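Local coordinates for uncharacterized protein (Treponema denticola ATCC 35404, PDB 6R9N) that senses iron and oxygen for bacterial chemotaxis by holding a peroxide on a pair of iron ions in a metallo-beta-lactamase-like fold, at residues F78-P83 with S165-A170; H55-V60 with I89-G94; E186-L191 with A227-E232; K99-S104 with M129-P134. One frame throughout, in Å; residues are numbered along the deposited sequence.

Contact 1 of 4, residues F78-P83 with S165-A170; sequences FSHQDP and SGDIGA. With FE (Fe (III) ion), chain D; FE (Fe (III) ion), chain C; O (oxygen atom), chain F; PER (peroxide ion), chain E.
His80 and Asp167 meet on an iron rather than on each other. The iron of chain D takes His80 NE2 at 2.4 Å, Asp82 OD2 at 2.0 Å and Asp167 OD2 at 2.1 Å, so both loops end in its first shell. Among the residues of the two loops, Asp167 bridges the irons: its second oxygen, OD1, reaches the iron of chain C at 2.2 Å. Its CG lies beside the backbone N, opposite the carbonyl carbon (chi1 -76°), which carries the carboxylate across to the 78-83 loop.

His80 CG is squeezed between its own N and carbonyl carbon (chi1 60°), and with chi2 at -59° the ring presents NE2 to the iron and ND1 to Ser79. ND1 donates to Ser79 OG at 2.8 Å, with OG in the ring plane, which fixes the ring's rotation; Ser79 OG is held in turn by Asp50. Ser79 also packs on Gly166, OG to CA 4.0 Å. The other carboxylate oxygen of Asp82, OD1, accepts from Gln81 of the second subunit.

His148 completes the protein ligands of the chain D iron, and Asp84, Gln224 and His225 those of the chain C iron. With an oxygen and a peroxide also linking the irons, Asp82 OD2 and Asp167 OD2, 4.1 Å apart on the chain D iron, are presumably tolerated because the metal charge offsets theirs, consistent with a site that stabilises a peroxy species.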
loop_
_atom_site.group_PDB
_atom_site.type_symbol
_atom_site.label_atom_id
_atom_site.label_comp_id
_atom_site.label_asym_id
_atom_site.label_seq_id
_atom_site.Cartn_x
_atom_site.Cartn_y
_atom_site.Cartn_z
ATOM N N PHE A 78 2.170 4.451 -12.279
ATOM C CA PHE A 78 1.596 4.184 -10.962
ATOM C C PHE A 78 2.594 4.677 -9.922
ATOM O O PHE A 78 3.698 4.119 -9.810
ATOM C CB PHE A 78 1.349 2.686 -10.743
ATOM C CG PHE A 78 0.196 2.115 -11.509
ATOM C CD1 PHE A 78 -0.609 2.897 -12.296
ATOM C CD2 PHE A 78 -0.093 0.772 -11.414
ATOM C CE1 PHE A 78 -1.675 2.350 -12.988
ATOM C CE2 PHE A 78 -1.162 0.218 -12.104
ATOM C CZ PHE A 78 -1.949 1.016 -12.896
ATOM N N SER A 79 2.203 5.685 -9.135
ATOM C CA SER A 79 3.118 6.183 -8.111
ATOM C C SER A 79 3.458 5.084 -7.100
ATOM O O SER A 79 4.599 5.001 -6.629
ATOM C CB SER A 79 2.528 7.412 -7.408
ATOM O OG SER A 79 1.325 7.101 -6.723
ATOM N N HIS A 80 2.498 4.225 -6.767
ATOM C CA HIS A 80 2.751 3.105 -5.839
ATOM C C HIS A 80 1.594 2.108 -5.958
ATOM O O HIS A 80 0.839 2.138 -6.935
ATOM C CB HIS A 80 2.968 3.614 -4.401
ATOM C CG HIS A 80 1.800 4.361 -3.827
ATOM N ND1 HIS A 80 1.286 5.508 -4.400
ATOM C CD2 HIS A 80 1.057 4.131 -2.714
ATOM C CE1 HIS A 80 0.279 5.952 -3.663
ATOM N NE2 HIS A 80 0.115 5.131 -2.641
ATOM N N GLN A 81 1.436 1.250 -4.948
ATOM C CA GLN A 81 0.619 0.041 -5.045
ATOM C C GLN A 81 -0.818 0.213 -4.570
ATOM O O GLN A 81 -1.621 -0.710 -4.750
ATOM C CB GLN A 81 1.271 -1.096 -4.233
ATOM C CG GLN A 81 0.916 -1.101 -2.717
ATOM C CD GLN A 81 1.727 -0.091 -1.909
ATOM O OE1 GLN A 81 2.404 0.785 -2.479
ATOM N NE2 GLN A 81 1.661 -0.204 -0.566
ATOM N N ASP A 82 -1.170 1.361 -3.992
ATOM C CA ASP A 82 -2.440 1.490 -3.287
ATOM C C ASP A 82 -3.645 1.339 -4.219
ATOM O O ASP A 82 -3.572 1.652 -5.409
ATOM C CB ASP A 82 -2.517 2.844 -2.592
ATOM C CG ASP A 82 -1.773 2.859 -1.308
ATOM O OD1 ASP A 82 -1.153 1.822 -0.971
ATOM O OD2 ASP A 82 -1.812 3.896 -0.628
ATOM N N PRO A 83 -4.783 0.882 -3.682
ATOM C CA PRO A 83 -5.994 0.751 -4.515
ATOM C C PRO A 83 -6.499 2.061 -5.104
ATOM O O PRO A 83 -7.015 2.060 -6.230
ATOM C CB PRO A 83 -7.014 0.141 -3.537
ATOM C CG PRO A 83 -6.156 -0.613 -2.553
ATOM C CD PRO A 83 -4.944 0.246 -2.364
ATOM N N SER A 165 3.229 14.255 -7.621
ATOM C CA SER A 165 3.905 13.897 -6.380
ATOM C C SER A 165 3.272 12.710 -5.654
ATOM O O SER A 165 3.685 12.400 -4.538
ATOM C CB SER A 165 3.941 15.117 -5.449
ATOM O OG SER A 165 2.623 15.580 -5.180
ATOM N N GLY A 166 2.298 12.032 -6.256
ATOM C CA GLY A 166 1.664 10.923 -5.565
ATOM C C GLY A 166 0.925 11.405 -4.332
ATOM O O GLY A 166 0.189 12.390 -4.373
ATOM N N ASP A 167 1.089 10.683 -3.221
ATOM C CA ASP A 167 0.435 11.083 -1.973
ATOM C C ASP A 167 1.080 12.306 -1.329
ATOM O O ASP A 167 0.533 12.838 -0.361
ATOM C CB ASP A 167 0.452 9.935 -0.963
ATOM C CG ASP A 167 -0.570 8.870 -1.270
ATOM O OD1 ASP A 167 -1.551 9.154 -1.984
ATOM O OD2 ASP A 167 -0.381 7.732 -0.798
ATOM N N ILE A 168 2.261 12.720 -1.784
ATOM C CA ILE A 168 2.932 13.850 -1.159
ATOM C C ILE A 168 2.216 15.140 -1.553
ATOM O O ILE A 168 1.957 15.396 -2.736
ATOM C CB ILE A 168 4.422 13.851 -1.537
ATOM C CG1 ILE A 168 5.065 12.554 -1.032
ATOM C CG2 ILE A 168 5.144 15.047 -0.935
ATOM C CD1 ILE A 168 6.372 12.192 -1.711
ATOM N N GLY A 169 1.852 15.938 -0.553
ATOM C CA GLY A 169 1.031 17.108 -0.765
ATOM C C GLY A 169 -0.456 16.836 -0.742
ATOM O O GLY A 169 -1.241 17.783 -0.833
ATOM N N ALA A 170 -0.866 15.574 -0.584
ATOM C CA ALA A 170 -2.276 15.226 -0.679
ATOM C C ALA A 170 -3.087 15.945 0.386
ATOM O O ALA A 170 -2.673 16.054 1.543
ATOM C CB ALA A 170 -2.465 13.718 -0.529
HETATM FE FE FE D . -1.252 5.827 -0.808
HETATM FE FE FE C . -3.420 8.053 -2.309
HETATM O O O F . -2.568 6.158 -2.390
HETATM O O1 PER E . -3.532 7.773 -0.034
HETATM O O2 PER E . -2.772 6.702 0.681
#

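Contact 2 of 4, residues H55-V60 with I89-G94; sequences HLFSRV and IALWLG
Phe57 puts its ring edge onto the face of Trp92, a T-shaped aromatic pair and the centre of this contact. The Phe57 ring and the six-membered ring of Trp92 have centroids 4.6 Å apart and planes at 80°. It is the CE2 corner of Phe57 that points down onto the indole, coming within 3.4 Å of Trp92 CE2, close to the bond shared by the two indole rings. Phe57 has CG anti to the backbone N (chi1 167°), and that rotation sends the ring out of its helix between Leu91 and Trp92.

The CH-pi contact uses a face of the same phenyl ring. Leu91 CB sits almost exactly over the ring centre, 3.7 Å from the centroid and 5° off the normal. One ring therefore serves as an edge to Trp92 and as a face to Leu91.

Plain apolar packing fills in around these. Leu91 CD1 rests on Phe57 CB at 3.6 Å. One turn further along the helix, Val60 CG1 meets Trp92 CH2 at 3.6 Å, at the rim of the indole and near its plane, while Phe57 holds the face. Val61 and Ile64 of the same helix, and Pro51 from a loop, add to the surroundings of Trp92.

Helices 57-65 and 89-95 thus pack side by side. The first lies between strands 45-49 and 73-77 in the chain and the second between 73-77 and 99-103, which makes them crossover helices on one side of the seven-stranded sheet in the alpha-beta-beta-alpha sandwich of the metallo-beta-lactamase fold.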
loop_
_atom_site.group_PDB
_atom_site.type_symbol
_atom_site.label_atom_id
_atom_site.label_comp_id
_atom_site.label_asym_id
_atom_site.label_seq_id
_atom_site.Cartn_x
_atom_site.Cartn_y
_atom_site.Cartn_z
ATOM N N HIS A 55 -14.270 3.011 -10.629
ATOM C CA HIS A 55 -15.537 3.688 -10.826
ATOM C C HIS A 55 -15.386 4.891 -11.753
ATOM O O HIS A 55 -14.292 5.432 -11.951
ATOM C CB HIS A 55 -16.160 4.098 -9.497
ATOM C CG HIS A 55 -17.640 3.904 -9.473
ATOM N ND1 HIS A 55 -18.527 4.894 -9.845
ATOM C CD2 HIS A 55 -18.390 2.814 -9.188
ATOM C CE1 HIS A 55 -19.761 4.429 -9.759
ATOM N NE2 HIS A 55 -19.706 3.170 -9.361
ATOM N N LEU A 56 -16.535 5.342 -12.259
ATOM C CA LEU A 56 -16.704 5.811 -13.633
ATOM C C LEU A 56 -15.408 5.794 -14.437
ATOM O O LEU A 56 -14.752 6.825 -14.643
ATOM C CB LEU A 56 -17.328 7.209 -13.654
ATOM C CG LEU A 56 -18.770 7.243 -13.143
ATOM C CD1 LEU A 56 -18.889 8.169 -11.939
ATOM C CD2 LEU A 56 -19.748 7.640 -14.246
ATOM N N PHE A 57 -15.036 4.594 -14.886
ATOM C CA PHE A 57 -13.939 4.465 -15.825
ATOM C C PHE A 57 -14.259 5.265 -17.075
ATOM O O PHE A 57 -13.367 5.838 -17.708
ATOM C CB PHE A 57 -13.727 2.985 -16.128
ATOM C CG PHE A 57 -12.838 2.715 -17.298
ATOM C CD1 PHE A 57 -13.333 2.067 -18.418
ATOM C CD2 PHE A 57 -11.505 3.077 -17.276
ATOM C CE1 PHE A 57 -12.509 1.797 -19.498
ATOM C CE2 PHE A 57 -10.688 2.808 -18.350
ATOM C CZ PHE A 57 -11.188 2.169 -19.456
ATOM N N SER A 58 -15.547 5.382 -17.384
ATOM C CA SER A 58 -15.995 6.102 -18.558
ATOM C C SER A 58 -15.899 7.604 -18.368
ATOM O O SER A 58 -15.901 8.344 -19.356
ATOM C CB SER A 58 -17.428 5.692 -18.890
ATOM O OG SER A 58 -17.455 4.394 -19.475
ATOM N N ARG A 59 -15.781 8.076 -17.127
ATOM C CA ARG A 59 -15.544 9.499 -16.922
ATOM C C ARG A 59 -14.130 9.864 -17.353
ATOM O O ARG A 59 -13.922 10.847 -18.076
ATOM C CB ARG A 59 -15.787 9.876 -15.459
ATOM C CG ARG A 59 -15.788 11.375 -15.216
ATOM C CD ARG A 59 -15.572 11.746 -13.746
ATOM N NE ARG A 59 -14.200 11.595 -13.235
ATOM N NH1 ARG A 59 -13.125 12.873 -14.855
ATOM N NH2 ARG A 59 -11.928 11.915 -13.159
ATOM N N VAL A 60 -13.144 9.071 -16.927
ATOM C CA VAL A 60 -11.761 9.347 -17.301
ATOM C C VAL A 60 -11.575 9.204 -18.808
ATOM O O VAL A 60 -10.918 10.037 -19.444
ATOM C CB VAL A 60 -10.810 8.422 -16.526
ATOM C CG1 VAL A 60 -9.368 8.886 -16.691
ATOM C CG2 VAL A 60 -11.209 8.359 -15.057
ATOM N N ILE A 89 -6.731 -1.062 -13.095
ATOM C CA ILE A 89 -5.679 -1.486 -14.020
ATOM C C ILE A 89 -6.212 -2.420 -15.113
ATOM O O ILE A 89 -5.765 -2.360 -16.264
ATOM C CB ILE A 89 -4.522 -2.127 -13.230
ATOM C CG1 ILE A 89 -3.306 -2.331 -14.131
ATOM C CG2 ILE A 89 -4.960 -3.426 -12.547
ATOM C CD1 ILE A 89 -2.241 -3.201 -13.507
ATOM N N ALA A 90 -7.146 -3.315 -14.774
ATOM C CA ALA A 90 -7.656 -4.258 -15.771
ATOM C C ALA A 90 -8.381 -3.537 -16.902
ATOM O O ALA A 90 -8.252 -3.914 -18.073
ATOM C CB ALA A 90 -8.579 -5.284 -15.113
ATOM N N LEU A 91 -9.135 -2.484 -16.575
ATOM C CA LEU A 91 -9.874 -1.759 -17.602
ATOM C C LEU A 91 -8.939 -1.024 -18.557
ATOM O O LEU A 91 -9.197 -0.969 -19.765
ATOM C CB LEU A 91 -10.838 -0.775 -16.948
ATOM C CG LEU A 91 -11.780 -1.409 -15.930
ATOM C CD1 LEU A 91 -12.539 -0.330 -15.193
ATOM C CD2 LEU A 91 -12.731 -2.377 -16.638
ATOM N N TRP A 92 -7.857 -0.435 -18.043
ATOM C CA TRP A 92 -6.957 0.292 -18.931
ATOM C C TRP A 92 -6.165 -0.659 -19.816
ATOM O O TRP A 92 -5.871 -0.328 -20.973
ATOM C CB TRP A 92 -6.022 1.188 -18.121
ATOM C CG TRP A 92 -6.763 2.264 -17.395
ATOM C CD1 TRP A 92 -7.055 2.307 -16.056
ATOM C CD2 TRP A 92 -7.338 3.440 -17.966
ATOM N NE1 TRP A 92 -7.767 3.444 -15.765
ATOM C CE2 TRP A 92 -7.954 4.156 -16.921
ATOM C CE3 TRP A 92 -7.391 3.959 -19.264
ATOM C CZ2 TRP A 92 -8.608 5.361 -17.130
ATOM C CZ3 TRP A 92 -8.051 5.163 -19.470
ATOM C CH2 TRP A 92 -8.647 5.848 -18.409
ATOM N N LEU A 93 -5.836 -1.851 -19.305
ATOM C CA LEU A 93 -5.087 -2.820 -20.104
ATOM C C LEU A 93 -5.890 -3.332 -21.287
ATOM O O LEU A 93 -5.295 -3.758 -22.284
ATOM C CB LEU A 93 -4.628 -4.007 -19.235
ATOM C CG LEU A 93 -3.525 -3.720 -18.210
ATOM C CD1 LEU A 93 -3.040 -5.005 -17.553
ATOM C CD2 LEU A 93 -2.362 -2.976 -18.849
ATOM N N GLY A 94 -7.221 -3.260 -21.216
ATOM C CA GLY A 94 -8.038 -3.773 -22.296
ATOM C C GLY A 94 -8.144 -2.839 -23.481
ATOM O O GLY A 94 -8.303 -3.301 -24.614
#

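Contact 3 of 4, residues E186-L191 with A227-E232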
loop_
_atom_site.group_PDB
_atom_site.type_symbol
_atom_site.label_atom_id
_atom_site.label_comp_id
_atom_site.label_asym_id
_atom_site.label_seq_id
_atom_site.Cartn_x
_atom_site.Cartn_y
_atom_site.Cartn_z
ATOM N N GLU A 186 -2.322 28.662 4.666
ATOM C CA GLU A 186 -2.866 28.494 6.007
ATOM C C GLU A 186 -4.267 27.907 5.973
ATOM O O GLU A 186 -4.614 27.115 6.849
ATOM C CB GLU A 186 -2.893 29.829 6.759
ATOM C CG GLU A 186 -1.546 30.387 7.114
ATOM C CD GLU A 186 -0.829 29.522 8.116
ATOM O OE1 GLU A 186 -1.509 28.913 8.977
ATOM O OE2 GLU A 186 0.416 29.439 8.037
ATOM N N LYS A 187 -5.084 28.264 4.979
ATOM C CA LYS A 187 -6.402 27.642 4.892
ATOM C C LYS A 187 -6.304 26.200 4.409
ATOM O O LYS A 187 -7.169 25.373 4.728
ATOM C CB LYS A 187 -7.310 28.439 3.954
ATOM C CG LYS A 187 -8.150 29.509 4.624
ATOM C CD LYS A 187 -9.438 29.779 3.843
ATOM C CE LYS A 187 -10.045 31.128 4.220
ATOM N NZ LYS A 187 -10.362 31.957 3.017
ATOM N N HIS A 188 -5.275 25.889 3.618
ATOM C CA HIS A 188 -5.091 24.532 3.118
ATOM C C HIS A 188 -4.507 23.599 4.166
ATOM O O HIS A 188 -4.803 22.401 4.151
ATOM C CB HIS A 188 -4.177 24.554 1.900
ATOM C CG HIS A 188 -4.260 23.320 1.064
ATOM N ND1 HIS A 188 -5.393 22.976 0.359
ATOM C CD2 HIS A 188 -3.345 22.356 0.805
ATOM C CE1 HIS A 188 -5.172 21.854 -0.302
ATOM N NE2 HIS A 188 -3.937 21.460 -0.049
ATOM N N LEU A 189 -3.692 24.125 5.077
ATOM C CA LEU A 189 -2.966 23.285 6.029
ATOM C C LEU A 189 -3.845 22.290 6.772
ATOM O O LEU A 189 -3.427 21.125 6.900
ATOM C CB LEU A 189 -2.202 24.169 7.024
ATOM C CG LEU A 189 -0.846 23.689 7.550
ATOM C CD1 LEU A 189 -0.063 22.934 6.501
ATOM C CD2 LEU A 189 -0.035 24.888 8.025
ATOM N N PRO A 190 -5.026 22.650 7.288
ATOM C CA PRO A 190 -5.844 21.644 7.991
ATOM C C PRO A 190 -6.255 20.474 7.117
ATOM O O PRO A 190 -6.664 19.443 7.653
ATOM C CB PRO A 190 -7.076 22.438 8.457
ATOM C CG PRO A 190 -6.676 23.874 8.379
ATOM C CD PRO A 190 -5.711 23.952 7.233
ATOM N N LEU A 191 -6.211 20.616 5.790
ATOM C CA LEU A 191 -6.575 19.519 4.900
ATOM C C LEU A 191 -5.437 18.522 4.685
ATOM O O LEU A 191 -5.686 17.382 4.275
ATOM C CB LEU A 191 -7.052 20.090 3.560
ATOM C CG LEU A 191 -8.093 21.209 3.645
ATOM C CD1 LEU A 191 -8.584 21.571 2.255
ATOM C CD2 LEU A 191 -9.259 20.821 4.545
ATOM N N ALA A 227 -5.965 19.971 -4.154
ATOM C CA ALA A 227 -5.590 21.022 -5.085
ATOM C C ALA A 227 -4.076 21.078 -5.281
ATOM O O ALA A 227 -3.289 20.569 -4.475
ATOM C CB ALA A 227 -6.112 22.378 -4.610
ATOM N N ILE A 228 -3.686 21.739 -6.366
ATOM C CA ILE A 228 -2.319 21.787 -6.881
ATOM C C ILE A 228 -1.594 22.995 -6.301
ATOM O O ILE A 228 -2.175 24.078 -6.177
ATOM C CB ILE A 228 -2.345 21.840 -8.428
ATOM C CG1 ILE A 228 -2.878 20.523 -8.996
ATOM C CG2 ILE A 228 -0.952 22.183 -9.005
ATOM C CD1 ILE A 228 -3.654 20.663 -10.288
ATOM N N TYR A 229 -0.316 22.819 -5.958
ATOM C CA TYR A 229 0.528 23.917 -5.492
ATOM C C TYR A 229 1.248 24.546 -6.676
ATOM O O TYR A 229 1.876 23.837 -7.470
ATOM C CB TYR A 229 1.557 23.409 -4.469
ATOM C CG TYR A 229 0.950 22.601 -3.337
ATOM C CD1 TYR A 229 0.663 21.246 -3.491
ATOM C CD2 TYR A 229 0.667 23.190 -2.118
ATOM C CE1 TYR A 229 0.104 20.508 -2.458
ATOM C CE2 TYR A 229 0.110 22.463 -1.081
ATOM C CZ TYR A 229 -0.176 21.121 -1.261
ATOM O OH TYR A 229 -0.755 20.398 -0.240
ATOM N N LYS A 230 1.136 25.865 -6.820
ATOM C CA LYS A 230 1.883 26.561 -7.859
ATOM C C LYS A 230 2.497 27.829 -7.281
ATOM O O LYS A 230 2.064 28.334 -6.241
ATOM C CB LYS A 230 1.033 26.846 -9.108
ATOM C CG LYS A 230 0.042 27.979 -8.993
ATOM C CD LYS A 230 -0.523 28.322 -10.382
ATOM C CE LYS A 230 -1.828 29.124 -10.301
ATOM N NZ LYS A 230 -1.698 30.452 -9.642
ATOM N N ASP A 231 3.575 28.276 -7.927
ATOM C CA ASP A 231 4.277 29.540 -7.632
ATOM C C ASP A 231 4.734 29.535 -6.175
ATOM O O ASP A 231 5.348 28.551 -5.736
ATOM C CB ASP A 231 3.360 30.698 -8.012
ATOM C CG ASP A 231 3.020 30.712 -9.482
ATOM O OD1 ASP A 231 3.827 30.204 -10.290
ATOM O OD2 ASP A 231 1.931 31.219 -9.823
ATOM N N GLU A 232 4.440 30.575 -5.395
ATOM C CA GLU A 232 4.893 30.659 -4.015
ATOM C C GLU A 232 4.376 29.510 -3.162
ATOM O O GLU A 232 4.940 29.237 -2.100
ATOM C CB GLU A 232 4.456 31.994 -3.417
ATOM C CG GLU A 232 2.965 32.074 -3.128
ATOM C CD GLU A 232 2.123 32.399 -4.373
ATOM O OE1 GLU A 232 2.641 33.089 -5.286
ATOM O OE2 GLU A 232 0.942 31.963 -4.432
HETATM O O HOH W 1 -3.539 19.546 -2.021
#
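The rings of His188 and Tyr229 meet at a steep angle, their planes at 85° and their centroids 5.5 Å apart. The histidine brings its CD2-NE2 side up to the hydroxyl end of the tyrosine. Tyr229 OH sits in the plane of the imidazole, at its edge, 3.4 Å from His188 NE2. On the tyrosine, the nearest ring carbon is CE2, 3.9 Å from His188 CD2, and the approach there is oblique.

Both rings are carried into place by their first torsions. His188 has CG anti to its backbone N (chi1 -162°), which extends the imidazole away from the helix toward the 227-232 segment. In Tyr229, CG stands beside the backbone N (chi1 -51°), and the long ring brings its hydroxyl back to the histidine although the CB itself does not head there.

Water 1 makes the clear polar link. It lies in the imidazole plane, 2.8 Å from His188 NE2, and donates to Ala227 O at 2.7 Å. The buried NE2 thus reaches the other segment's backbone through a single water. Ala227 CB also comes to 4.4 Å from His188 CE1. The tyrosine hydroxyl has its own partner in Gly169 O, a hydrogen bond to the loop that carries a bridging iron ligand.

In the fold, the contact ties the first turn of helix 185-199 to strand 229-230, an edge strand of its sheet within this chain. Tyr229 also touches Phe185 and Ile192 of that helix, Ile221 of strand 220-222, and Phe237 of helix 232-242.

Contact 4 of 4, residues K99-S104 with M129-P134; sequences KIYISS and MSISLP
Tyr101 and Ile131 pack across the two beta sheets of the metallo-beta-lactamase-like sandwich: strand 99-103 belongs to one sheet, and strand 130-132 is an outermost strand of the other. The strands are not paired, and Tyr101 reaches from one to the other.

The CH-pi contact comes from Ile131. Its CD1 lies over one face of the tyrosine ring, 3.9 Å from the centroid and 24° off the normal, displaced toward the rim. Ile131 CG1 touches the same side of the ring at CE2, 3.5 Å away. With CG1 beside the backbone N (chi1 -51°), the isoleucine lays its longer branch along the ring, while CG2 reaches only the hydroxyl end.

Met129 adds a Met-aromatic contact. Its SD approaches obliquely, 5.1 Å from the ring centroid and 73° off the normal, with CE2 of Tyr101 4.0 Å from SD. Met139 and Cys141 of strand 138-143 touch Ile131 and Met129 respectively.

The polar link runs through water 2, which lies in the plane of the tyrosine ring, 2.7 Å from Tyr101 OH, and donates to Ser130 O at 3.0 Å.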
loop_
_atom_site.group_PDB
_atom_site.type_symbol
_atom_site.label_atom_id
_atom_site.label_comp_id
_atom_site.label_asym_id
_atom_site.label_seq_id
_atom_site.Cartn_x
_atom_site.Cartn_y
_atom_site.Cartn_z
ATOM N N LYS A 99 2.600 0.282 -21.669
ATOM C CA LYS A 99 3.325 -0.310 -20.551
ATOM C C LYS A 99 2.977 0.426 -19.261
ATOM O O LYS A 99 2.621 1.608 -19.274
ATOM C CB LYS A 99 4.834 -0.272 -20.791
ATOM C CG LYS A 99 5.289 -1.054 -22.017
ATOM C CD LYS A 99 5.740 -2.452 -21.662
ATOM N N ILE A 100 3.092 -0.277 -18.141
ATOM C CA ILE A 100 2.785 0.284 -16.832
ATOM C C ILE A 100 4.075 0.432 -16.038
ATOM O O ILE A 100 4.768 -0.556 -15.763
ATOM C CB ILE A 100 1.772 -0.583 -16.077
ATOM C CG1 ILE A 100 0.442 -0.560 -16.817
ATOM C CG2 ILE A 100 1.590 -0.062 -14.673
ATOM C CD1 ILE A 100 -0.628 -1.329 -16.125
ATOM N N TYR A 101 4.372 1.662 -15.634
ATOM C CA TYR A 101 5.561 1.934 -14.843
ATOM C C TYR A 101 5.188 1.909 -13.372
ATOM O O TYR A 101 4.260 2.608 -12.941
ATOM C CB TYR A 101 6.165 3.285 -15.205
ATOM C CG TYR A 101 6.943 3.330 -16.517
ATOM C CD1 TYR A 101 6.317 3.073 -17.734
ATOM C CD2 TYR A 101 8.299 3.656 -16.531
ATOM C CE1 TYR A 101 7.034 3.130 -18.950
ATOM C CE2 TYR A 101 9.024 3.719 -17.723
ATOM C CZ TYR A 101 8.391 3.457 -18.934
ATOM O OH TYR A 101 9.120 3.514 -20.124
ATOM N N ILE A 102 5.917 1.102 -12.606
ATOM C CA ILE A 102 5.697 0.997 -11.175
ATOM C C ILE A 102 7.002 0.540 -10.552
ATOM O O ILE A 102 7.833 -0.092 -11.213
ATOM C CB ILE A 102 4.526 0.029 -10.869
ATOM C CG1 ILE A 102 4.070 0.191 -9.409
ATOM C CG2 ILE A 102 4.922 -1.405 -11.224
ATOM C CD1 ILE A 102 2.728 -0.407 -9.121
ATOM N N SER A 103 7.199 0.892 -9.290
ATOM C CA SER A 103 8.358 0.414 -8.548
ATOM C C SER A 103 8.546 -1.086 -8.698
ATOM O O SER A 103 7.589 -1.860 -8.638
ATOM C CB SER A 103 8.211 0.749 -7.067
ATOM O OG SER A 103 9.314 0.207 -6.359
ATOM N N SER A 104 9.803 -1.495 -8.877
ATOM C CA SER A 104 10.118 -2.922 -8.880
ATOM C C SER A 104 9.673 -3.620 -7.592
ATOM O O SER A 104 9.493 -4.837 -7.601
ATOM C CB SER A 104 11.613 -3.131 -9.121
ATOM O OG SER A 104 12.366 -2.681 -8.016
ATOM N N MET A 129 14.292 6.511 -12.933
ATOM C CA MET A 129 14.658 6.357 -14.333
ATOM C C MET A 129 13.955 7.471 -15.097
ATOM O O MET A 129 13.055 8.131 -14.576
ATOM C CB MET A 129 14.259 4.982 -14.865
ATOM C CG MET A 129 12.740 4.780 -14.915
ATOM S SD MET A 129 12.177 3.124 -15.333
ATOM C CE MET A 129 13.200 2.744 -16.757
ATOM N N SER A 130 14.385 7.677 -16.334
ATOM C CA SER A 130 13.781 8.652 -17.233
ATOM C C SER A 130 12.918 7.971 -18.294
ATOM O O SER A 130 13.131 6.808 -18.650
ATOM C CB SER A 130 14.848 9.521 -17.888
ATOM O OG SER A 130 15.401 10.402 -16.924
ATOM N N ILE A 131 11.919 8.707 -18.777
ATOM C CA ILE A 131 11.079 8.294 -19.896
ATOM C C ILE A 131 11.171 9.383 -20.962
ATOM O O ILE A 131 10.895 10.556 -20.676
ATOM C CB ILE A 131 9.624 8.082 -19.449
ATOM C CG1 ILE A 131 9.582 7.173 -18.215
ATOM C CG2 ILE A 131 8.792 7.491 -20.563
ATOM C CD1 ILE A 131 8.251 7.211 -17.474
ATOM N N SER A 132 11.607 9.006 -22.171
ATOM C CA SER A 132 11.802 9.960 -23.261
ATOM C C SER A 132 10.487 10.238 -23.979
ATOM O O SER A 132 9.686 9.327 -24.211
ATOM C CB SER A 132 12.814 9.433 -24.285
ATOM O OG SER A 132 13.966 8.884 -23.677
ATOM N N LEU A 133 10.280 11.486 -24.363
ATOM C CA LEU A 133 9.054 11.817 -25.068
ATOM C C LEU A 133 9.320 12.186 -26.522
ATOM O O LEU A 133 10.414 12.649 -26.867
ATOM C CB LEU A 133 8.345 12.982 -24.373
ATOM C CG LEU A 133 7.872 12.665 -22.957
ATOM C CD1 LEU A 133 7.201 13.885 -22.370
ATOM C CD2 LEU A 133 6.948 11.461 -22.964
ATOM N N PRO A 134 8.319 12.009 -27.400
ATOM C CA PRO A 134 8.496 12.350 -28.820
ATOM C C PRO A 134 8.919 13.786 -29.071
ATOM O O PRO A 134 9.597 14.043 -30.069
ATOM C CB PRO A 134 7.111 12.065 -29.420
ATOM C CG PRO A 134 6.527 11.032 -28.562
ATOM C CD PRO A 134 7.080 11.240 -27.169
HETATM O O HOH W 2 11.531 4.804 -20.161
#

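How the contacts relate
Contact 1 is the common neighbour: it touches each of the others, with centres 16 to 18 Å away. Phe78 packs on Ile89 of contact 2 and on Ile100 and Ile102 of contact 4, while Gly169 joins it to Tyr229 of contact 3. Contacts 2 and 4 also meet, at Ile100. Contact 3 is far from contacts 2 and 4, its centre about 29 Å from theirs, though contacts 3 and 4 reach the two outermost strands of the six-stranded sheet. Along the chain, contacts 1 and 2 interleave, contact 4 falls between the halves of contact 1, and contact 3 comes last. The iron ligands of contact 1 thus lie in loops that follow one strand of each sheet.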